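Local coordinates for ascorbate-specific PTS system EIIA component (Streptococcus pyogenes serotype M1, PDB 2OQT), which probably takes part in the phosphoenolpyruvate-dependent sugar phosphotransferase system, passing on the phosphoryl group used in ascorbate uptake, at residues A[9-13]-A[78-82]; A[27-31]-A[44-49]. All coordinates share one frame; numbering follows the deposited sequence. Where two conformers were deposited one is given.

Overall arrangement
From the N terminus, helix 4-10 ends and the chain turns into strand 14-18; at that turn residues 9-13 meet 78-82, the entry into strand 80-86. Contact 1 thus closes a long loop of 64 intervening residues and sets the first helix and its following strand against the parallel neighbour strand. Contact 2 falls wholly within that loop and closes a much shorter one, the 12 residues between 27-31 on helix 23-36 and 44-49 on helix 42-55. The two centres lie about 15 Å apart, yet the contacts touch: A82 CB packs on A30 O at 3.6 Å, where helix 23-36 lies against the sheet and helix 42-55 packs beside it.

Contact 1 of 2, residues A[9-13]-A[78-82]; sequences IDNNS and RNAFA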
ATOM      1  N   ILE A   9      -2.753 -12.376  -0.998  1.00 63.85           N
ATOM      2  CA  ILE A   9      -2.425 -13.721  -1.443  1.00 63.90           C
ATOM      3  C   ILE A   9      -2.837 -13.889  -2.891  1.00 64.47           C
ATOM      4  O   ILE A   9      -2.077 -14.450  -3.690  1.00 64.89           O
ATOM      5  CB  ILE A   9      -3.129 -14.817  -0.606  1.00 63.84           C
ATOM      6  CG1 ILE A   9      -2.565 -14.900   0.812  1.00 63.84           C
ATOM      7  CG2 ILE A   9      -2.961 -16.163  -1.293  1.00 63.54           C
ATOM      8  CD1 ILE A   9      -3.501 -15.627   1.804  1.00 62.40           C
ATOM      9  N   ASP A  10      -4.036 -13.418  -3.223  1.00 64.57           N
ATOM     10  CA  ASP A  10      -4.570 -13.587  -4.563  1.00 66.07           C
ATOM     11  C   ASP A  10      -3.751 -12.898  -5.634  1.00 65.38           C
ATOM     12  O   ASP A  10      -3.857 -13.193  -6.843  1.00 66.55           O
ATOM     13  CB  ASP A  10      -6.001 -13.102  -4.604  1.00 66.93           C
ATOM     14  CG  ASP A  10      -6.912 -13.989  -3.792  1.00 72.34           C
ATOM     15  OD1 ASP A  10      -6.509 -15.165  -3.509  1.00 75.83           O
ATOM     16  OD2 ASP A  10      -8.026 -13.518  -3.435  1.00 77.93           O
ATOM     17  N   ASN A  11      -2.920 -11.980  -5.173  1.00 64.63           N
ATOM     18  CA  ASN A  11      -2.181 -11.102  -6.033  1.00 63.09           C
ATOM     19  C   ASN A  11      -0.724 -11.342  -5.838  1.00 62.75           C
ATOM     20  O   ASN A  11       0.088 -10.861  -6.646  1.00 62.66           O
ATOM     21  CB  ASN A  11      -2.559  -9.667  -5.696  1.00 62.36           C
ATOM     22  CG  ASN A  11      -3.853  -9.281  -6.323  1.00 61.98           C
ATOM     23  OD1 ASN A  11      -3.883  -9.008  -7.527  1.00 64.19           O
ATOM     24  ND2 ASN A  11      -4.946  -9.328  -5.559  1.00 57.00           N
ATOM     25  N   ASN A  12      -0.409 -12.073  -4.750  1.00 61.72           N
ATOM     26  CA  ASN A  12       0.957 -12.353  -4.341  1.00 60.72           C
ATOM     27  C   ASN A  12       1.704 -11.072  -4.254  1.00 60.35           C
ATOM     28  O   ASN A  12       2.720 -10.906  -4.915  1.00 60.92           O
ATOM     29  CB  ASN A  12       1.644 -13.272  -5.350  1.00 61.13           C
ATOM     30  CG  ASN A  12       1.498 -14.726  -4.991  1.00 59.80           C
ATOM     31  OD1 ASN A  12       2.247 -15.560  -5.479  1.00 61.45           O
ATOM     32  ND2 ASN A  12       0.546 -15.038  -4.119  1.00 57.37           N
ATOM     33  N   SER A  13       1.189 -10.181  -3.407  1.00 60.21           N
ATOM     34  CA  SER A  13       1.392  -8.725  -3.503  1.00 59.25           C
ATOM     35  C   SER A  13       2.442  -8.150  -2.594  1.00 59.06           C
ATOM     36  O   SER A  13       2.683  -6.942  -2.606  1.00 58.75           O
ATOM     37  CB  SER A  13       0.110  -8.060  -3.071  1.00 58.71           C
ATOM     38  OG  SER A  13      -0.631  -7.695  -4.181  1.00 59.27           O
ATOM     39  N   ARG A  78      -9.480  -4.823 -11.336  1.00 53.73           N
ATOM     40  CA  ARG A  78      -9.787  -5.695 -10.229  1.00 53.21           C
ATOM     41  C   ARG A  78      -9.340  -5.071  -8.906  1.00 53.26           C
ATOM     42  O   ARG A  78      -8.207  -4.526  -8.800  1.00 52.91           O
ATOM     43  CB  ARG A  78      -9.039  -7.013 -10.447  1.00 53.58           C
ATOM     44  CG  ARG A  78      -9.135  -8.045  -9.325  1.00 53.28           C
ATOM     45  CD  ARG A  78      -8.551  -9.386  -9.782  1.00 53.11           C
ATOM     46  NE  ARG A  78      -7.099  -9.544  -9.586  1.00 55.03           N
ATOM     47  CZ  ARG A  78      -6.208  -9.722 -10.572  1.00 56.24           C
ATOM     48  NH1 ARG A  78      -6.596  -9.700 -11.847  1.00 48.26           N
ATOM     49  NH2 ARG A  78      -4.910  -9.892 -10.283  1.00 56.69           N
ATOM     50  N   ASN A  79     -10.225  -5.155  -7.899  1.00 52.65           N
ATOM     51  CA  ASN A  79      -9.851  -4.767  -6.530  1.00 52.02           C
ATOM     52  C   ASN A  79      -8.688  -5.616  -6.000  1.00 51.78           C
ATOM     53  O   ASN A  79      -8.648  -6.873  -6.151  1.00 51.53           O
ATOM     54  CB  ASN A  79     -11.032  -4.791  -5.567  1.00 51.83           C
ATOM     55  CG  ASN A  79     -12.241  -3.969  -6.053  1.00 53.92           C
ATOM     56  OD1 ASN A  79     -13.357  -4.287  -5.674  1.00 57.77           O
ATOM     57  ND2 ASN A  79     -12.036  -2.951  -6.902  1.00 53.90           N
ATOM     58  N   ALA A  80      -7.728  -4.914  -5.405  1.00 50.79           N
ATOM     59  CA  ALA A  80      -6.445  -5.504  -5.026  1.00 49.56           C
ATOM     60  C   ALA A  80      -5.806  -4.615  -4.005  1.00 49.33           C
ATOM     61  O   ALA A  80      -6.143  -3.423  -3.900  1.00 49.12           O
ATOM     62  CB  ALA A  80      -5.532  -5.616  -6.237  1.00 49.14           C
ATOM     63  N   PHE A  81      -4.929  -5.239  -3.227  1.00 48.87           N
ATOM     64  CA  PHE A  81      -4.008  -4.586  -2.340  1.00 49.34           C
ATOM     65  C   PHE A  81      -2.638  -5.108  -2.716  1.00 48.97           C
ATOM     66  O   PHE A  81      -2.504  -6.261  -3.160  1.00 47.55           O
ATOM     67  CB  PHE A  81      -4.222  -4.965  -0.883  1.00 49.39           C
ATOM     68  CG  PHE A  81      -5.453  -4.356  -0.232  1.00 51.04           C
ATOM     69  CD1 PHE A  81      -5.506  -2.982   0.077  1.00 53.76           C
ATOM     70  CD2 PHE A  81      -6.540  -5.179   0.144  1.00 49.76           C
ATOM     71  CE1 PHE A  81      -6.654  -2.432   0.724  1.00 51.20           C
ATOM     72  CE2 PHE A  81      -7.681  -4.652   0.781  1.00 51.85           C
ATOM     73  CZ  PHE A  81      -7.737  -3.268   1.077  1.00 51.37           C
ATOM     74  N   ALA A  82      -1.638  -4.254  -2.488  1.00 49.29           N
ATOM     75  CA  ALA A  82      -0.247  -4.619  -2.538  1.00 50.09           C
ATOM     76  C   ALA A  82       0.390  -4.148  -1.225  1.00 50.76           C
ATOM     77  O   ALA A  82      -0.218  -3.351  -0.507  1.00 50.90           O
ATOM     78  CB  ALA A  82       0.428  -4.021  -3.781  1.00 49.83           C
TER
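The amide of N11 and the guanidinium of R78 lie nearly parallel, their planes 16° apart, as the side chains slide past each other in opposite directions. A80 CB lies over one face of the N11 amide, 3.8 Å from N11 ND2. N11 OD1 comes to the edge of the R78 guanidinium, near its plane, and R78 NH2 donates to it over 3.1 Å from a position tilted out of the carbonyl plane. The bend at chi3 (87°) brings the guanidinium round to N11 OD1. S37 ties both groups in further, its OG bonding N11 OD1 and its backbone O bonding R78 NH2, while N11 ND2 is held by A7 O.

The turn that carries N11 is a Schellman motif closing helix 4-10, with N12 at positive phi as its C-prime residue, leading into strand 14-18, parallel to strand 80-86. S13 OG donates to F81 O at 2.6 Å, lying in the carbonyl plane on a lone pair. S13 CB sits 3.5 Å from A82 CA. L34 of helix 23-36 touches S13, A80 and A82, while F81 turns its ring to helices 4-10 and 111-124.

Contact 2 of 2, residues A[27-31]-A[44-49]; sequences VRLAV and YYDAII
Two consecutive helices of the EIIA type 2 fold, 23-36 and 42-55, pack as an inclined antiparallel pair here. Their local axes come within 9.9 Å, and their directions differ by 142°. V27 and V31, one turn apart, face the second helix, where Y44, Y45, I48 and I49 receive them.

V27 places CG1 anti to the backbone N (chi1 161°), and this one methyl serves three residues. It meets I48 CG2 at 3.8 Å and lies close to I49 CD1, while it approaches the Y45 ring at the edge, 4.0 Å from CD1. V31 divides the work between its two branches. Its CG2 and I48 CD1 reach toward each other tip to tip, 4.0 Å apart, whereas CG1 turns to Y44 CD2, the valine and tyrosine side chains crossing at about a right angle. I48 CD1 also lies over one face of the Y44 ring, so a single methyl joins this tyrosine to V31. Farther out, Y44 OH is hydrogen-bonded to L104 O and A70 N, which fixes the far end of the ring beside strand 97-105.

Y45 lies along the more exposed flank of the interface. I49 CG1 rests 3.6 Å above one face of its ring, offset toward the rim, and R28 CB approaches Y45 CE1 obliquely at 3.7 Å. In one of the two modelled conformers of R28 the chain bends at chi3, bringing its guanidinium back toward the phenol with the two planes 39° apart. This approach is tentative: there Y45 OH sits over one guanidinium face, 3.2 Å from R28 NH2, at an angle too poor for a hydrogen bond.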
ATOM      1  N   VAL A  27       6.535   4.816  -4.969  1.00 58.74           N
ATOM      2  CA  VAL A  27       5.210   4.608  -5.489  1.00 57.65           C
ATOM      3  C   VAL A  27       5.270   3.626  -6.664  1.00 57.40           C
ATOM      4  O   VAL A  27       4.474   2.702  -6.715  1.00 58.39           O
ATOM      5  CB  VAL A  27       4.553   5.968  -5.802  1.00 56.32           C
ATOM      6  CG1 VAL A  27       3.400   5.840  -6.743  1.00 55.78           C
ATOM      7  CG2 VAL A  27       4.108   6.563  -4.525  1.00 56.52           C
ATOM      8  N   ARG A  28       6.188   3.825  -7.597  1.00 57.03           N
ATOM      9  CA  ARG A  28       6.374   2.884  -8.691  0.50 57.04           C
ATOM     10  C   ARG A  28       6.515   1.464  -8.146  1.00 56.83           C
ATOM     11  O   ARG A  28       5.836   0.542  -8.594  1.00 56.95           O
ATOM     12  CB  ARG A  28       7.606   3.279  -9.502  0.50 57.19           C
ATOM     13  CG  ARG A  28       7.983   2.340 -10.631  0.50 58.09           C
ATOM     14  CD  ARG A  28       9.131   2.942 -11.436  0.50 58.81           C
ATOM     15  NE  ARG A  28       8.646   3.811 -12.514  0.50 61.29           N
ATOM     16  CZ  ARG A  28       9.249   4.935 -12.909  0.50 60.92           C
ATOM     17  NH1 ARG A  28      10.367   5.345 -12.299  0.50 60.62           N
ATOM     18  NH2 ARG A  28       8.721   5.656 -13.896  0.50 57.52           N
ATOM     19  N   LEU A  29       7.401   1.299  -7.162  1.00 56.74           N
ATOM     20  CA  LEU A  29       7.692  -0.024  -6.595  1.00 55.62           C
ATOM     21  C   LEU A  29       6.470  -0.569  -5.887  1.00 55.87           C
ATOM     22  O   LEU A  29       6.306  -1.780  -5.774  1.00 56.59           O
ATOM     23  CB  LEU A  29       8.895   0.039  -5.621  1.00 55.51           C
ATOM     24  CG  LEU A  29      10.335   0.301  -6.150  1.00 54.78           C
ATOM     25  CD1 LEU A  29      11.241   0.612  -4.967  1.00 53.88           C
ATOM     26  CD2 LEU A  29      10.919  -0.879  -7.025  1.00 51.84           C
ATOM     27  N   ALA A  30       5.605   0.319  -5.401  1.00 55.42           N
ATOM     28  CA  ALA A  30       4.499  -0.113  -4.586  1.00 55.19           C
ATOM     29  C   ALA A  30       3.347  -0.581  -5.469  1.00 55.52           C
ATOM     30  O   ALA A  30       2.529  -1.413  -5.062  1.00 56.13           O
ATOM     31  CB  ALA A  30       4.072   0.993  -3.650  1.00 54.41           C
ATOM     32  N   VAL A  31       3.274  -0.042  -6.677  1.00 55.80           N
ATOM     33  CA  VAL A  31       2.213  -0.384  -7.624  1.00 56.24           C
ATOM     34  C   VAL A  31       2.636  -1.584  -8.489  1.00 56.17           C
ATOM     35  O   VAL A  31       1.808  -2.330  -8.985  1.00 55.72           O
ATOM     36  CB  VAL A  31       1.863   0.827  -8.551  1.00 56.65           C
ATOM     37  CG1 VAL A  31       0.718   0.476  -9.496  1.00 57.47           C
ATOM     38  CG2 VAL A  31       1.477   2.075  -7.745  1.00 56.93           C
ATOM     39  N   TYR A  44      -2.224   3.352 -13.953  1.00 60.44           N
ATOM     40  CA  TYR A  44      -2.561   3.512 -12.538  1.00 59.77           C
ATOM     41  C   TYR A  44      -1.423   4.166 -11.793  1.00 59.33           C
ATOM     42  O   TYR A  44      -1.646   5.081 -11.061  1.00 60.21           O
ATOM     43  CB  TYR A  44      -2.991   2.188 -11.859  1.00 58.68           C
ATOM     44  CG  TYR A  44      -3.684   2.418 -10.525  1.00 58.92           C
ATOM     45  CD1 TYR A  44      -4.733   3.351 -10.407  1.00 58.37           C
ATOM     46  CD2 TYR A  44      -3.271   1.746  -9.354  1.00 57.91           C
ATOM     47  CE1 TYR A  44      -5.366   3.574  -9.168  1.00 57.36           C
ATOM     48  CE2 TYR A  44      -3.903   1.991  -8.101  1.00 54.65           C
ATOM     49  CZ  TYR A  44      -4.939   2.887  -8.027  1.00 55.79           C
ATOM     50  OH  TYR A  44      -5.567   3.130  -6.831  1.00 57.41           O
ATOM     51  N   TYR A  45      -0.199   3.709 -11.973  1.00 59.93           N
ATOM     52  CA  TYR A  45       0.930   4.448 -11.438  1.00 60.31           C
ATOM     53  C   TYR A  45       0.831   5.951 -11.872  1.00 59.26           C
ATOM     54  O   TYR A  45       0.688   6.824 -11.046  1.00 60.20           O
ATOM     55  CB  TYR A  45       2.231   3.759 -11.869  1.00 62.57           C
ATOM     56  CG  TYR A  45       3.466   4.644 -11.824  1.00 65.03           C
ATOM     57  CD1 TYR A  45       4.063   5.002 -10.605  1.00 67.79           C
ATOM     58  CD2 TYR A  45       4.017   5.147 -12.995  1.00 67.06           C
ATOM     59  CE1 TYR A  45       5.214   5.844 -10.552  1.00 67.35           C
ATOM     60  CE2 TYR A  45       5.157   5.999 -12.954  1.00 69.91           C
ATOM     61  CZ  TYR A  45       5.746   6.334 -11.732  1.00 67.72           C
ATOM     62  OH  TYR A  45       6.860   7.157 -11.725  1.00 67.30           O
ATOM     63  N   ASP A  46       0.833   6.239 -13.161  1.00 57.58           N
ATOM     64  CA  ASP A  46       0.582   7.586 -13.656  1.00 56.17           C
ATOM     65  C   ASP A  46      -0.522   8.346 -12.931  1.00 54.69           C
ATOM     66  O   ASP A  46      -0.355   9.511 -12.558  1.00 54.16           O
ATOM     67  CB  ASP A  46       0.301   7.524 -15.158  1.00 56.75           C
ATOM     68  CG  ASP A  46       1.445   6.894 -15.909  1.00 57.01           C
ATOM     69  OD1 ASP A  46       1.249   6.191 -16.923  1.00 60.79           O
ATOM     70  OD2 ASP A  46       2.561   7.062 -15.432  1.00 58.95           O
ATOM     71  N   ALA A  47      -1.649   7.687 -12.711  1.00 53.04           N
ATOM     72  CA  ALA A  47      -2.737   8.358 -12.066  1.00 51.70           C
ATOM     73  C   ALA A  47      -2.373   8.647 -10.588  1.00 51.16           C
ATOM     74  O   ALA A  47      -2.801   9.619 -10.000  1.00 52.33           O
ATOM     75  CB  ALA A  47      -4.028   7.558 -12.238  1.00 51.31           C
ATOM     76  N   ILE A  48      -1.497   7.872  -9.984  1.00 50.27           N
ATOM     77  CA  ILE A  48      -1.155   8.199  -8.600  1.00 48.57           C
ATOM     78  C   ILE A  48      -0.257   9.452  -8.550  1.00 49.02           C
ATOM     79  O   ILE A  48      -0.438  10.344  -7.709  1.00 48.07           O
ATOM     80  CB  ILE A  48      -0.636   6.955  -7.861  1.00 48.36           C
ATOM     81  CG1 ILE A  48      -1.819   5.949  -7.743  1.00 49.22           C
ATOM     82  CG2 ILE A  48      -0.061   7.319  -6.504  1.00 46.86           C
ATOM     83  CD1 ILE A  48      -1.562   4.602  -7.047  1.00 46.46           C
ATOM     84  N   ILE A  49       0.695   9.511  -9.488  1.00 49.65           N
ATOM     85  CA  ILE A  49       1.670  10.579  -9.557  1.00 49.27           C
ATOM     86  C   ILE A  49       0.940  11.883  -9.824  1.00 50.50           C
ATOM     87  O   ILE A  49       1.241  12.892  -9.196  1.00 51.18           O
ATOM     88  CB  ILE A  49       2.713  10.348 -10.666  1.00 49.23           C
ATOM     89  CG1 ILE A  49       3.492   9.027 -10.415  1.00 49.35           C
ATOM     90  CG2 ILE A  49       3.669  11.583 -10.753  1.00 45.93           C
ATOM     91  CD1 ILE A  49       4.356   8.990  -9.127  1.00 45.08           C
TER